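Local coordinates for protein phosphoglycerol transferase GacH (Streptococcus pyogenes MGAS5005, PDB 6DGM) that probably transfers glycerol phosphate onto the rhamnose polysaccharide of the streptococcal cell wall, through a metal-dependent extracellular domain of the sulfatase/alkaline phosphatase clan, at residues D38-S50 and K261-P273. Sequence-based numbering, arbitrary orientation.
Sequences DQTVIYLLSESLS and KPITVVFYGDHLP. With MN (manganese (II) ion), chain C; 1GP (sn-glycerol-1-phosphate), chain D.
Strands 40-46 and 263-269 pair in parallel near the middle of the mixed sheet of this alkaline phosphatase-type domain, and the loops leaving their C-terminal ends bring together three manganese ligands. The pairing runs from Thr40 N to Pro262 O through Ser46 N to Tyr268 O, seven backbone hydrogen bonds in all. On one face of the sheet Leu44 lies alongside Phe267, with Leu44 CD1 3.9 Å from Phe267 CD2. Leu49 CD1 reaches the edge of the same ring at CZ, and helix 182-192 packs on this face. On the other, which helices 89-98 and 314-321 cover, Tyr43 CE1 meets Val266 CG2 at 3.5 Å, and Leu45 CA makes a CH-pi contact over the Tyr268 ring. That ring reaches Leu45 because CG of Tyr268 sits between its backbone N and carbonyl carbon (chi1 69°). At the strand starts, one water joins Gln39 OE1 to Thr264 OG1; Asn35 also holds the Gln39 amide, and Thr264 OG1 also bonds to Ser297 OG. At the opposite end Glu47 grips manganese with both carboxylate oxygens, Asp270 OD2 and His271 NE2 bind it from the other loop, and Thr89 and phosphate oxygen O2P of sn-glycerol-1-phosphate complete the site, tying the ligand to the metal. Second-shell bonds position these groups: Ser48 OG donates to the anti lone pair of Glu47 OE1 (2.7 Å), and His271 ND1 donates to Leu272 O. Asp270 OD1, the oxygen not bound to manganese, receives Ser48 N at 2.8 Å on its syn side, 18° out of the carboxylate plane.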
loop_
_atom_site.group_PDB
_atom_site.type_symbol
_atom_site.label_atom_id
_atom_site.label_comp_id
_atom_site.label_asym_id
_atom_site.label_seq_id
_atom_site.Cartn_x
_atom_site.Cartn_y
_atom_site.Cartn_z
ATOM N N ASP A 38 -17.790 -4.299 -7.723
ATOM C CA ASP A 38 -18.120 -5.718 -7.779
ATOM C C ASP A 38 -17.024 -6.597 -7.188
ATOM O O ASP A 38 -17.193 -7.814 -7.112
ATOM C CB ASP A 38 -18.363 -6.168 -9.224
ATOM C CG ASP A 38 -19.600 -5.561 -9.836
ATOM O OD1 ASP A 38 -20.543 -5.198 -9.098
ATOM O OD2 ASP A 38 -19.631 -5.480 -11.075
ATOM N N GLN A 39 -15.902 -6.015 -6.792
ATOM C CA GLN A 39 -14.775 -6.744 -6.247
ATOM C C GLN A 39 -14.671 -6.431 -4.759
ATOM O O GLN A 39 -14.788 -5.268 -4.349
ATOM C CB GLN A 39 -13.440 -6.272 -6.856
ATOM C CG GLN A 39 -13.505 -5.661 -8.230
ATOM C CD GLN A 39 -13.587 -6.695 -9.320
ATOM O OE1 GLN A 39 -12.997 -7.771 -9.217
ATOM N NE2 GLN A 39 -14.321 -6.376 -10.380
ATOM N N THR A 40 -14.396 -7.449 -3.958
ATOM C CA THR A 40 -13.910 -7.228 -2.600
ATOM C C THR A 40 -12.400 -7.057 -2.662
ATOM O O THR A 40 -11.704 -7.802 -3.355
ATOM C CB THR A 40 -14.318 -8.381 -1.693
ATOM O OG1 THR A 40 -15.707 -8.206 -1.358
ATOM C CG2 THR A 40 -13.473 -8.457 -0.418
ATOM N N VAL A 41 -11.910 -6.031 -1.993
ATOM C CA VAL A 41 -10.529 -5.592 -2.119
ATOM C C VAL A 41 -9.921 -5.514 -0.729
ATOM O O VAL A 41 -10.541 -4.967 0.196
ATOM C CB VAL A 41 -10.439 -4.235 -2.845
ATOM C CG1 VAL A 41 -9.046 -3.695 -2.727
ATOM C CG2 VAL A 41 -10.858 -4.411 -4.321
ATOM N N ILE A 42 -8.726 -6.083 -0.586
ATOM C CA ILE A 42 -7.983 -6.110 0.669
ATOM C C ILE A 42 -6.640 -5.429 0.433
ATOM O O ILE A 42 -5.844 -5.904 -0.382
ATOM C CB ILE A 42 -7.767 -7.547 1.163
ATOM C CG1 ILE A 42 -9.109 -8.246 1.413
ATOM C CG2 ILE A 42 -6.917 -7.527 2.431
ATOM C CD1 ILE A 42 -9.010 -9.770 1.465
ATOM N N TYR A 43 -6.395 -4.320 1.120
ATOM C CA TYR A 43 -5.086 -3.675 1.116
ATOM C C TYR A 43 -4.349 -4.186 2.343
ATOM O O TYR A 43 -4.793 -3.956 3.470
ATOM C CB TYR A 43 -5.194 -2.150 1.150
ATOM C CG TYR A 43 -5.444 -1.477 -0.182
ATOM C CD1 TYR A 43 -5.932 -2.187 -1.270
ATOM C CD2 TYR A 43 -5.210 -0.121 -0.344
ATOM C CE1 TYR A 43 -6.170 -1.558 -2.486
ATOM C CE2 TYR A 43 -5.441 0.513 -1.550
ATOM C CZ TYR A 43 -5.917 -0.200 -2.614
ATOM O OH TYR A 43 -6.141 0.429 -3.826
ATOM N N LEU A 44 -3.265 -4.914 2.125
ATOM C CA LEU A 44 -2.578 -5.665 3.180
ATOM C C LEU A 44 -1.174 -5.088 3.293
ATOM O O LEU A 44 -0.284 -5.434 2.511
ATOM C CB LEU A 44 -2.546 -7.136 2.811
ATOM C CG LEU A 44 -2.335 -8.172 3.920
ATOM C CD1 LEU A 44 -1.079 -7.862 4.708
ATOM C CD2 LEU A 44 -3.520 -8.242 4.841
ATOM N N LEU A 45 -0.992 -4.169 4.237
ATOM C CA LEU A 45 0.316 -3.616 4.568
ATOM C C LEU A 45 0.987 -4.621 5.490
ATOM O O LEU A 45 0.546 -4.820 6.623
ATOM C CB LEU A 45 0.142 -2.253 5.223
ATOM C CG LEU A 45 1.412 -1.434 5.505
ATOM C CD1 LEU A 45 1.077 0.005 5.901
ATOM C CD2 LEU A 45 2.299 -2.098 6.583
ATOM N N SER A 46 2.033 -5.266 4.993
ATOM C CA SER A 46 2.762 -6.306 5.714
ATOM C C SER A 46 3.984 -5.630 6.340
ATOM O O SER A 46 4.981 -5.357 5.661
ATOM C CB SER A 46 3.147 -7.425 4.754
ATOM O OG SER A 46 3.782 -8.495 5.441
ATOM N N GLU A 47 3.878 -5.324 7.628
ATOM C CA GLU A 47 4.856 -4.510 8.329
ATOM C C GLU A 47 6.269 -5.017 8.119
ATOM O O GLU A 47 6.580 -6.171 8.401
ATOM C CB GLU A 47 4.497 -4.538 9.814
ATOM C CG GLU A 47 5.492 -3.822 10.746
ATOM C CD GLU A 47 5.727 -2.384 10.340
ATOM O OE1 GLU A 47 6.878 -2.064 9.992
ATOM O OE2 GLU A 47 4.774 -1.586 10.368
ATOM N N SER A 48 7.118 -4.132 7.634
ATOM C CA SER A 48 8.551 -4.355 7.500
ATOM C C SER A 48 8.915 -5.503 6.569
ATOM O O SER A 48 10.047 -5.987 6.623
ATOM C CB SER A 48 9.203 -4.560 8.876
ATOM O OG SER A 48 9.173 -3.371 9.634
ATOM N N LEU A 49 8.025 -5.942 5.685
ATOM C CA LEU A 49 8.334 -7.082 4.830
ATOM C C LEU A 49 9.152 -6.689 3.598
ATOM O O LEU A 49 8.711 -5.905 2.755
ATOM C CB LEU A 49 7.054 -7.807 4.413
ATOM C CG LEU A 49 7.350 -9.064 3.581
ATOM C CD1 LEU A 49 6.445 -10.196 4.000
ATOM C CD2 LEU A 49 7.228 -8.796 2.086
ATOM N N SER A 50 10.314 -7.311 3.446
ATOM C CA SER A 50 11.139 -7.054 2.277
ATOM C C SER A 50 12.181 -8.159 2.175
ATOM O O SER A 50 12.856 -8.482 3.162
ATOM C CB SER A 50 11.810 -5.677 2.374
ATOM O OG SER A 50 12.390 -5.304 1.128
ATOM N N LYS A 261 -16.666 -15.197 -4.355
ATOM C CA LYS A 261 -16.741 -13.742 -4.485
ATOM C C LYS A 261 -15.438 -13.312 -5.137
ATOM O O LYS A 261 -14.377 -13.812 -4.736
ATOM C CB LYS A 261 -16.838 -13.088 -3.096
ATOM C CG LYS A 261 -16.796 -11.558 -3.108
ATOM C CD LYS A 261 -18.097 -10.939 -3.635
ATOM C CE LYS A 261 -17.939 -9.434 -3.835
ATOM N NZ LYS A 261 -19.193 -8.815 -4.366
ATOM N N PRO A 262 -15.452 -12.408 -6.123
ATOM C CA PRO A 262 -14.173 -11.890 -6.636
ATOM C C PRO A 262 -13.468 -11.076 -5.558
ATOM O O PRO A 262 -14.033 -10.117 -5.019
ATOM C CB PRO A 262 -14.569 -11.030 -7.845
ATOM C CG PRO A 262 -16.049 -10.967 -7.855
ATOM C CD PRO A 262 -16.607 -11.974 -6.926
ATOM N N ILE A 263 -12.234 -11.467 -5.233
ATOM C CA ILE A 263 -11.446 -10.843 -4.172
ATOM C C ILE A 263 -10.067 -10.532 -4.735
ATOM O O ILE A 263 -9.436 -11.402 -5.341
ATOM C CB ILE A 263 -11.324 -11.781 -2.951
ATOM C CG1 ILE A 263 -12.697 -12.015 -2.306
ATOM C CG2 ILE A 263 -10.353 -11.211 -1.940
ATOM C CD1 ILE A 263 -12.722 -13.129 -1.263
ATOM N N THR A 264 -9.585 -9.305 -4.517
ATOM C CA THR A 264 -8.225 -8.939 -4.916
ATOM C C THR A 264 -7.484 -8.392 -3.707
ATOM O O THR A 264 -8.043 -7.620 -2.929
ATOM C CB THR A 264 -8.222 -7.940 -6.083
ATOM O OG1 THR A 264 -8.821 -8.551 -7.234
ATOM C CG2 THR A 264 -6.805 -7.536 -6.467
ATOM N N VAL A 265 -6.245 -8.841 -3.542
ATOM C CA VAL A 265 -5.365 -8.435 -2.452
ATOM C C VAL A 265 -4.230 -7.605 -3.040
ATOM O O VAL A 265 -3.558 -8.036 -3.987
ATOM C CB VAL A 265 -4.779 -9.655 -1.723
ATOM C CG1 VAL A 265 -3.828 -9.214 -0.623
ATOM C CG2 VAL A 265 -5.885 -10.562 -1.156
ATOM N N VAL A 266 -4.013 -6.423 -2.471
ATOM C CA VAL A 266 -2.824 -5.618 -2.718
ATOM C C VAL A 266 -1.935 -5.806 -1.492
ATOM O O VAL A 266 -2.273 -5.343 -0.404
ATOM C CB VAL A 266 -3.169 -4.139 -2.923
ATOM C CG1 VAL A 266 -1.902 -3.334 -3.170
ATOM C CG2 VAL A 266 -4.164 -3.956 -4.074
ATOM N N PHE A 267 -0.828 -6.521 -1.656
ATOM C CA PHE A 267 0.043 -6.934 -0.563
ATOM C C PHE A 267 1.382 -6.245 -0.752
ATOM O O PHE A 267 1.957 -6.303 -1.837
ATOM C CB PHE A 267 0.239 -8.453 -0.655
ATOM C CG PHE A 267 1.081 -9.033 0.437
ATOM C CD1 PHE A 267 2.463 -9.027 0.329
ATOM C CD2 PHE A 267 0.495 -9.608 1.554
ATOM C CE1 PHE A 267 3.254 -9.565 1.325
ATOM C CE2 PHE A 267 1.294 -10.159 2.564
ATOM C CZ PHE A 267 2.675 -10.130 2.436
ATOM N N TYR A 268 1.905 -5.624 0.310
ATOM C CA TYR A 268 3.157 -4.899 0.160
ATOM C C TYR A 268 3.828 -4.725 1.512
ATOM O O TYR A 268 3.159 -4.600 2.541
ATOM C CB TYR A 268 2.945 -3.517 -0.499
ATOM C CG TYR A 268 2.203 -2.524 0.375
ATOM C CD1 TYR A 268 0.823 -2.592 0.527
ATOM C CD2 TYR A 268 2.890 -1.506 1.042
ATOM C CE1 TYR A 268 0.144 -1.681 1.316
ATOM C CE2 TYR A 268 2.216 -0.589 1.838
ATOM C CZ TYR A 268 0.852 -0.678 1.965
ATOM O OH TYR A 268 0.200 0.245 2.748
ATOM N N GLY A 269 5.158 -4.699 1.493
ATOM C CA GLY A 269 5.883 -4.242 2.661
ATOM C C GLY A 269 5.984 -2.727 2.647
ATOM O O GLY A 269 6.213 -2.094 1.609
ATOM N N ASP A 270 5.817 -2.122 3.829
ATOM C CA ASP A 270 5.815 -0.661 3.902
ATOM C C ASP A 270 7.211 -0.057 3.770
ATOM O O ASP A 270 7.362 1.034 3.212
ATOM C CB ASP A 270 5.088 -0.156 5.149
ATOM C CG ASP A 270 5.617 -0.746 6.466
ATOM O OD1 ASP A 270 6.341 -1.767 6.462
ATOM O OD2 ASP A 270 5.315 -0.159 7.529
ATOM N N HIS A 271 8.230 -0.713 4.332
ATOM C CA HIS A 271 9.612 -0.253 4.332
ATOM C C HIS A 271 10.449 -1.444 4.792
ATOM O O HIS A 271 9.914 -2.426 5.325
ATOM C CB HIS A 271 9.825 0.926 5.309
ATOM C CG HIS A 271 9.249 0.661 6.665
ATOM N ND1 HIS A 271 9.853 -0.183 7.577
ATOM C CD2 HIS A 271 8.094 1.070 7.239
ATOM C CE1 HIS A 271 9.095 -0.269 8.657
ATOM N NE2 HIS A 271 8.024 0.481 8.477
ATOM N N LEU A 272 11.756 -1.354 4.567
ATOM C CA LEU A 272 12.663 -2.365 5.089
ATOM C C LEU A 272 12.682 -2.303 6.614
ATOM O O LEU A 272 12.456 -1.239 7.201
ATOM C CB LEU A 272 14.082 -2.123 4.572
ATOM C CG LEU A 272 14.455 -2.839 3.276
ATOM C CD1 LEU A 272 13.759 -2.245 2.061
ATOM C CD2 LEU A 272 15.949 -2.855 3.072
ATOM N N PRO A 273 12.979 -3.421 7.277
ATOM C CA PRO A 273 13.243 -3.369 8.720
ATOM C C PRO A 273 14.490 -2.549 9.000
ATOM O O PRO A 273 15.460 -2.581 8.238
ATOM C CB PRO A 273 13.471 -4.834 9.080
ATOM C CG PRO A 273 14.060 -5.420 7.825
ATOM C CD PRO A 273 13.288 -4.751 6.708
HETATM MN MN MN C . 6.154 -0.028 9.412
HETATM C C3 1GP D . 2.121 0.747 14.944
HETATM O O3 1GP D . 1.813 0.917 12.530
HETATM C C2 1GP D . 2.575 1.400 13.656
HETATM O O2 1GP D . 0.816 1.160 15.343
HETATM C C1 1GP D . 4.058 1.157 13.419
HETATM O O1P 1GP D . 4.547 2.019 12.386
HETATM O O2P 1GP D . 6.738 0.888 11.389
HETATM O O3P 1GP D . 6.305 3.483 11.455
HETATM O O4P 1GP D . 6.776 2.182 13.590
HETATM P P 1GP D . 6.150 2.119 12.163
HETATM O O HOH W 1 -19.478 -9.559 -7.057
HETATM O O HOH W 2 -11.458 -9.164 -7.597
#